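Local coordinates for R.Pab1 family restriction endonuclease (Campylobacter coli, PDB 7CFA), which acts as a restriction DNA glycosylase, probably excising a base within its recognition sequence in duplex DNA, after which the strand can be broken, at residues Y10-T15 and H177-I182. The protein carries 2 engineered substitutions. Numbering follows the deposited sequence.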
# COMPACT_ATOMS: atom_id res chain seq x y z
N TYR A 10 14.01 9.55 -23.37
CA TYR A 10 14.07 9.48 -21.92
C TYR A 10 14.44 8.07 -21.47
O TYR A 10 13.69 7.12 -21.71
CB TYR A 10 12.74 9.91 -21.31
CG TYR A 10 12.86 10.46 -19.91
CD1 TYR A 10 12.99 9.60 -18.82
CD2 TYR A 10 12.86 11.82 -19.68
CE1 TYR A 10 13.11 10.10 -17.54
CE2 TYR A 10 12.98 12.33 -18.40
CZ TYR A 10 13.10 11.47 -17.34
OH TYR A 10 13.22 11.97 -16.07
N GLU A 11 15.58 7.95 -20.79
CA GLU A 11 16.06 6.66 -20.33
C GLU A 11 15.28 6.19 -19.11
O GLU A 11 15.15 6.93 -18.13
CB GLU A 11 17.56 6.74 -20.01
CG GLU A 11 18.13 5.49 -19.37
CD GLU A 11 19.63 5.56 -19.21
OE1 GLU A 11 20.33 5.71 -20.23
OE2 GLU A 11 20.11 5.48 -18.06
N LEU A 12 14.77 4.97 -19.17
CA LEU A 12 13.97 4.39 -18.10
C LEU A 12 14.56 3.05 -17.69
O LEU A 12 14.64 2.13 -18.53
CB LEU A 12 12.51 4.22 -18.53
CG LEU A 12 11.77 5.51 -18.89
CD1 LEU A 12 10.40 5.18 -19.47
CD2 LEU A 12 11.64 6.40 -17.67
N PRO A 13 14.99 2.89 -16.44
CA PRO A 13 15.49 1.58 -15.98
C PRO A 13 14.36 0.57 -15.93
O PRO A 13 13.37 0.76 -15.22
CB PRO A 13 16.05 1.88 -14.59
CG PRO A 13 16.24 3.37 -14.55
CD PRO A 13 15.14 3.92 -15.40
N LEU A 14 14.50 -0.51 -16.70
CA LEU A 14 13.45 -1.52 -16.79
C LEU A 14 13.58 -2.58 -15.70
O LEU A 14 12.68 -2.74 -14.87
CB LEU A 14 13.47 -2.17 -18.18
CG LEU A 14 13.18 -1.22 -19.34
CD1 LEU A 14 13.19 -1.96 -20.66
CD2 LEU A 14 11.84 -0.51 -19.14
N THR A 15 14.70 -3.30 -15.69
CA THR A 15 14.94 -4.34 -14.69
C THR A 15 15.33 -3.68 -13.37
O THR A 15 16.51 -3.60 -13.00
CB THR A 15 16.01 -5.32 -15.16
OG1 THR A 15 17.22 -4.60 -15.43
CG2 THR A 15 15.56 -6.03 -16.43
N HIS A 177 6.33 -2.04 -25.44
CA HIS A 177 6.76 -2.10 -26.83
C HIS A 177 6.89 -0.73 -27.49
O HIS A 177 7.38 -0.65 -28.62
CB HIS A 177 5.81 -2.99 -27.65
CG HIS A 177 4.40 -2.49 -27.70
ND1 HIS A 177 4.01 -1.47 -28.54
CD2 HIS A 177 3.29 -2.88 -27.04
CE1 HIS A 177 2.72 -1.25 -28.37
NE2 HIS A 177 2.26 -2.09 -27.47
N LEU A 178 6.47 0.34 -26.81
CA LEU A 178 6.71 1.69 -27.31
C LEU A 178 8.14 2.14 -27.10
O LEU A 178 8.58 3.11 -27.73
CB LEU A 178 5.77 2.69 -26.65
CG LEU A 178 4.27 2.61 -26.97
CD1 LEU A 178 3.55 3.75 -26.28
CD2 LEU A 178 4.03 2.64 -28.47
N LEU A 179 8.88 1.47 -26.22
CA LEU A 179 10.23 1.90 -25.88
C LEU A 179 11.23 1.45 -26.94
O LEU A 179 11.07 0.40 -27.57
CB LEU A 179 10.64 1.34 -24.51
CG LEU A 179 9.81 1.76 -23.30
CD1 LEU A 179 10.19 0.95 -22.08
CD2 LEU A 179 9.99 3.25 -23.03
N LYS A 180 12.27 2.26 -27.12
CA LYS A 180 13.39 1.90 -27.97
C LYS A 180 14.54 1.38 -27.12
O LYS A 180 14.71 1.78 -25.97
CB LYS A 180 13.86 3.11 -28.79
CG LYS A 180 12.79 3.72 -29.68
CD LYS A 180 13.34 4.88 -30.49
CE LYS A 180 13.77 6.03 -29.59
NZ LYS A 180 14.26 7.20 -30.37
N ASN A 181 15.32 0.46 -27.69
CA ASN A 181 16.49 -0.05 -27.01
C ASN A 181 17.63 0.95 -27.16
O ASN A 181 17.44 2.09 -27.59
CB ASN A 181 16.85 -1.44 -27.54
CG ASN A 181 17.11 -1.46 -29.03
OD1 ASN A 181 17.19 -0.41 -29.68
ND2 ASN A 181 17.25 -2.65 -29.59
N ILE A 182 18.85 0.53 -26.80
CA ILE A 182 20.00 1.42 -26.91
C ILE A 182 20.33 1.73 -28.36
O ILE A 182 20.93 2.77 -28.65
CB ILE A 182 21.21 0.83 -26.17
CG1 ILE A 182 22.33 1.86 -26.06
CG2 ILE A 182 21.70 -0.43 -26.87
CD1 ILE A 182 21.91 3.14 -25.37
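L179 meets two leucines of the 10-15 segment at once, dividing its isopropyl fork between them, and so illustrates how a single branched side chain can join the end of a strand to a loop more than 160 residues later in the chain. One branch, CD1, faces L14 and comes within 3.7 Å of L14 CD2, the two side chains extending toward each other tip to tip. The other branch, CD2, reaches L12 from a different direction: the side chains cross at about a right angle, and CD2 of L179 stands 4.1 Å from L12 CD1, a looser touch. All three side chains leave their backbones toward the opposing segment, and in each CG lies anti to the carbonyl carbon, beside the backbone N (chi1 -62° in L179). The main chains stay well apart, 9.0 Å between the CA atoms of L12 and L179, and methyl groups bridge the interval. L12 belongs to strand 8-13, which pairs antiparallel with strand 198-203 in a small two-stranded sheet, whereas L179 sits in the loop that follows strand 166-175 of the large antiparallel sheet, consistent with the half-pipe fold of the R.PabI family. F174 of that strand packs on both L12 and L179, while I21 and I23 of strand 21-27 touch L12 and L14, respectively. The next residue, K180, turns to charge instead, its NZ forming salt bridges with D9 and E202.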